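Local structure of putative O-acetylhomoserine (Thiol)-lyase (Campylobacter jejuni, 4OC9) at residues T183-H195 with K332-S344. The protein probably uses pyridoxal 5'-phosphate to transfer the aminocarboxypropyl group of O-acetylhomoserine to sulfide or a thiol. Numbering follows the deposited sequence.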
# COMPACT_ATOMS: atom_id res chain seq x y z
N THR D 183 4.52 13.78 -21.71
CA THR D 183 4.97 12.58 -20.99
C THR D 183 6.42 12.21 -21.11
O THR D 183 7.14 12.05 -20.12
CB THR D 183 4.20 11.35 -21.47
OG1 THR D 183 2.79 11.52 -21.22
CG2 THR D 183 4.70 10.14 -20.76
N VAL D 184 6.90 12.08 -22.35
CA VAL D 184 8.27 11.69 -22.56
C VAL D 184 9.34 12.72 -22.17
O VAL D 184 10.38 12.39 -21.58
CB VAL D 184 8.48 11.32 -24.03
CG1 VAL D 184 9.92 10.85 -24.24
CG2 VAL D 184 7.51 10.24 -24.42
N ALA D 185 9.12 13.97 -22.53
CA ALA D 185 10.10 15.01 -22.21
C ALA D 185 10.18 15.28 -20.72
O ALA D 185 11.25 15.51 -20.17
CB ALA D 185 9.76 16.28 -22.95
N THR D 186 9.02 15.23 -20.07
CA THR D 186 8.83 15.47 -18.63
C THR D 186 8.91 17.00 -18.43
O THR D 186 9.48 17.72 -19.23
CB THR D 186 9.86 14.84 -17.68
OG1 THR D 186 11.08 15.59 -17.69
CG2 THR D 186 10.09 13.40 -17.99
N PRO D 187 8.35 17.49 -17.32
CA PRO D 187 8.42 18.93 -17.10
C PRO D 187 9.83 19.42 -16.87
O PRO D 187 10.05 20.63 -16.94
CB PRO D 187 7.61 19.12 -15.81
CG PRO D 187 6.75 17.91 -15.69
CD PRO D 187 7.59 16.80 -16.26
N PHE D 188 10.77 18.52 -16.58
CA PHE D 188 12.14 18.94 -16.34
C PHE D 188 12.98 19.15 -17.57
O PHE D 188 14.04 19.75 -17.46
CB PHE D 188 12.85 18.00 -15.37
CG PHE D 188 12.26 18.02 -14.01
CD1 PHE D 188 12.71 18.92 -13.08
CD2 PHE D 188 11.22 17.15 -13.68
CE1 PHE D 188 12.14 18.96 -11.84
CE2 PHE D 188 10.65 17.17 -12.43
CZ PHE D 188 11.12 18.08 -11.50
N LEU D 189 12.55 18.68 -18.72
CA LEU D 189 13.33 18.91 -19.93
C LEU D 189 12.65 19.88 -20.86
O LEU D 189 13.29 20.49 -21.69
CB LEU D 189 13.59 17.59 -20.66
CG LEU D 189 14.31 16.55 -19.77
CD1 LEU D 189 14.59 15.28 -20.57
CD2 LEU D 189 15.61 17.11 -19.21
N LEU D 190 11.35 20.05 -20.68
CA LEU D 190 10.57 20.93 -21.52
C LEU D 190 9.33 21.46 -20.81
O LEU D 190 8.62 20.70 -20.14
CB LEU D 190 10.16 20.16 -22.77
CG LEU D 190 9.35 20.94 -23.80
CD1 LEU D 190 10.15 22.13 -24.29
CD2 LEU D 190 9.03 20.05 -24.96
N GLN D 191 9.04 22.74 -21.00
CA GLN D 191 7.89 23.37 -20.36
C GLN D 191 6.94 23.92 -21.40
O GLN D 191 7.00 25.08 -21.74
CB GLN D 191 8.36 24.52 -19.46
CG GLN D 191 9.43 24.19 -18.43
CD GLN D 191 10.87 24.06 -18.99
OE1 GLN D 191 11.26 24.71 -19.98
NE2 GLN D 191 11.68 23.25 -18.30
N PRO D 192 6.04 23.09 -21.92
CA PRO D 192 5.14 23.58 -22.96
C PRO D 192 4.40 24.87 -22.62
O PRO D 192 4.14 25.67 -23.53
CB PRO D 192 4.17 22.43 -23.17
CG PRO D 192 4.96 21.22 -22.79
CD PRO D 192 5.82 21.66 -21.64
N PHE D 193 4.06 25.10 -21.37
CA PHE D 193 3.35 26.34 -21.04
C PHE D 193 4.13 27.59 -21.44
O PHE D 193 3.53 28.62 -21.78
CB PHE D 193 2.91 26.46 -19.59
CG PHE D 193 1.93 25.41 -19.18
CD1 PHE D 193 0.81 25.15 -19.96
CD2 PHE D 193 2.01 24.83 -17.92
CE1 PHE D 193 -0.12 24.23 -19.58
CE2 PHE D 193 1.04 23.93 -17.51
CZ PHE D 193 -0.03 23.63 -18.34
N LYS D 194 5.45 27.53 -21.36
CA LYS D 194 6.27 28.64 -21.77
C LYS D 194 6.03 29.01 -23.19
O LYS D 194 6.24 30.16 -23.56
CB LYS D 194 7.74 28.34 -21.64
CG LYS D 194 8.32 28.61 -20.28
CD LYS D 194 9.70 28.00 -20.27
CE LYS D 194 10.46 28.45 -19.03
NZ LYS D 194 11.87 27.99 -19.08
N HIS D 195 5.57 28.06 -24.00
CA HIS D 195 5.34 28.35 -25.38
C HIS D 195 3.93 28.49 -25.85
O HIS D 195 3.62 28.27 -27.02
CB HIS D 195 6.10 27.35 -26.21
CG HIS D 195 7.53 27.26 -25.79
ND1 HIS D 195 8.44 28.24 -26.10
CD2 HIS D 195 8.19 26.33 -25.07
CE1 HIS D 195 9.61 27.91 -25.59
NE2 HIS D 195 9.49 26.75 -24.98
N LYS D 332 16.34 24.16 -29.94
CA LYS D 332 15.47 25.32 -29.72
C LYS D 332 14.60 25.24 -28.47
O LYS D 332 14.47 26.21 -27.74
CB LYS D 332 14.57 25.54 -30.93
CG LYS D 332 13.70 26.76 -30.80
CD LYS D 332 12.78 26.92 -32.00
CE LYS D 332 11.89 28.14 -31.84
NZ LYS D 332 10.90 28.26 -32.94
N TYR D 333 14.01 24.08 -28.24
CA TYR D 333 13.12 23.92 -27.08
C TYR D 333 13.66 23.23 -25.82
O TYR D 333 13.07 23.41 -24.75
CB TYR D 333 11.88 23.20 -27.51
CG TYR D 333 11.04 23.98 -28.48
CD1 TYR D 333 10.21 24.99 -28.02
CD2 TYR D 333 11.01 23.67 -29.82
CE1 TYR D 333 9.43 25.72 -28.89
CE2 TYR D 333 10.22 24.38 -30.69
CZ TYR D 333 9.42 25.41 -30.22
OH TYR D 333 8.60 26.12 -31.10
N PHE D 334 14.75 22.49 -25.90
CA PHE D 334 15.31 21.77 -24.71
C PHE D 334 16.52 22.50 -24.09
O PHE D 334 17.64 22.36 -24.57
CB PHE D 334 15.65 20.34 -25.10
CG PHE D 334 14.45 19.50 -25.40
CD1 PHE D 334 13.73 19.67 -26.57
CD2 PHE D 334 14.09 18.47 -24.57
CE1 PHE D 334 12.64 18.88 -26.87
CE2 PHE D 334 13.00 17.67 -24.87
CZ PHE D 334 12.27 17.87 -26.02
N ASP D 335 16.26 23.29 -23.05
CA ASP D 335 17.29 24.09 -22.39
C ASP D 335 18.46 23.35 -21.74
O ASP D 335 19.60 23.86 -21.78
CB ASP D 335 16.66 25.09 -21.42
CG ASP D 335 15.77 26.13 -22.12
OD1 ASP D 335 15.73 26.18 -23.37
OD2 ASP D 335 15.12 26.93 -21.39
N LYS D 336 18.20 22.19 -21.13
CA LYS D 336 19.26 21.40 -20.46
C LYS D 336 20.06 20.38 -21.31
O LYS D 336 20.88 19.57 -20.83
CB LYS D 336 18.66 20.68 -19.26
CG LYS D 336 18.35 21.57 -18.07
CD LYS D 336 17.86 20.73 -16.89
CE LYS D 336 17.66 21.48 -15.53
NZ LYS D 336 16.96 22.80 -15.53
N ASN D 337 19.82 20.43 -22.59
CA ASN D 337 20.47 19.56 -23.54
C ASN D 337 20.37 18.04 -23.24
O ASN D 337 21.35 17.30 -23.36
CB ASN D 337 21.93 19.95 -23.77
CG ASN D 337 22.46 19.42 -25.09
OD1 ASN D 337 21.78 19.51 -26.12
ND2 ASN D 337 23.67 18.89 -25.07
N PHE D 338 19.21 17.62 -22.74
CA PHE D 338 18.92 16.22 -22.43
C PHE D 338 17.67 15.95 -23.22
O PHE D 338 16.77 16.76 -23.25
CB PHE D 338 18.70 15.95 -20.94
CG PHE D 338 19.93 16.13 -20.08
CD1 PHE D 338 21.01 15.28 -20.20
CD2 PHE D 338 19.92 17.03 -19.02
CE1 PHE D 338 22.13 15.42 -19.41
CE2 PHE D 338 21.02 17.16 -18.20
CZ PHE D 338 22.13 16.36 -18.39
N ALA D 339 17.60 14.79 -23.86
CA ALA D 339 16.46 14.44 -24.69
C ALA D 339 15.60 13.25 -24.24
O ALA D 339 14.89 12.62 -25.03
CB ALA D 339 16.96 14.19 -26.09
N SER D 340 15.70 12.92 -22.97
CA SER D 340 14.95 11.81 -22.35
C SER D 340 15.47 10.42 -22.73
O SER D 340 16.49 10.29 -23.39
CB SER D 340 13.46 11.96 -22.58
OG SER D 340 12.75 11.04 -21.77
N GLY D 341 14.78 9.38 -22.29
CA GLY D 341 15.22 8.00 -22.52
C GLY D 341 14.60 7.13 -23.56
O GLY D 341 14.81 5.93 -23.54
N LEU D 342 13.82 7.72 -24.45
CA LEU D 342 13.19 6.93 -25.49
C LEU D 342 13.92 7.11 -26.81
O LEU D 342 14.33 8.21 -27.15
CB LEU D 342 11.77 7.39 -25.72
CG LEU D 342 10.97 6.47 -26.62
CD1 LEU D 342 10.76 5.15 -25.86
CD2 LEU D 342 9.63 7.09 -26.92
N LEU D 343 14.14 6.02 -27.53
CA LEU D 343 14.79 6.14 -28.83
C LEU D 343 14.34 4.95 -29.68
O LEU D 343 13.78 4.00 -29.14
CB LEU D 343 16.29 6.16 -28.72
CG LEU D 343 17.09 4.93 -28.33
CD1 LEU D 343 17.05 3.89 -29.43
CD2 LEU D 343 18.54 5.31 -28.16
N SER D 344 14.55 5.03 -31.00
CA SER D 344 14.20 3.91 -31.83
C SER D 344 15.30 3.76 -32.85
O SER D 344 16.12 4.63 -33.04
CB SER D 344 12.85 4.04 -32.52
OG SER D 344 12.88 5.06 -33.46
O HOH W 1 13.91 23.42 -21.80
O HOH W 2 12.67 26.77 -21.61
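Tyr333 turns the edge of its ring onto one face of His195 in a T-shaped pair, planes at 89° and centroids 4.9 Å apart. The opposite face of the imidazole carries Lys194 CB, while one face of the Tyr333 ring lies against Lys332 CG. The phenol OH reaches beyond the pair to hydrogen-bond Asp163, which helps to fix the ring.

Further along, the Phe334 ring is approached obliquely by Ala185 CB and Leu190 CD2, the latter 4.0 Å from Phe334 CZ. A first torsion of -179° aims Leu190 at the other segment, and its two methyls then part, CD2 to the Phe334 ring and CD1 to Tyr333 CB at 3.8 Å. Leu189 also sends its methyls two ways: CD2 meets Phe338 CB at 3.7 Å, and CD1 comes 3.5 Å from Ser340 N.

Polar links flank this apolar middle. Ser340 OG donates to Val184 O (2.7 Å), tilted 32° from the carbonyl plane. One water accepts from Asp335 N (2.7 Å) and donates toward Leu189 O and Tyr333 O; at the exposed rim a second joins Lys194 NZ, Gln191 OE1 and Asp335 OD2, bridging opposite charges too far apart for a salt bridge.

Two parts of the fold-type I architecture of PLP-dependent trans-sulfuration enzymes are thus joined: the loop between strands 177-181 and 199-203 of the large mixed sheet, and the connection from helix 327-333 into strand 342-346 of the smaller sheet.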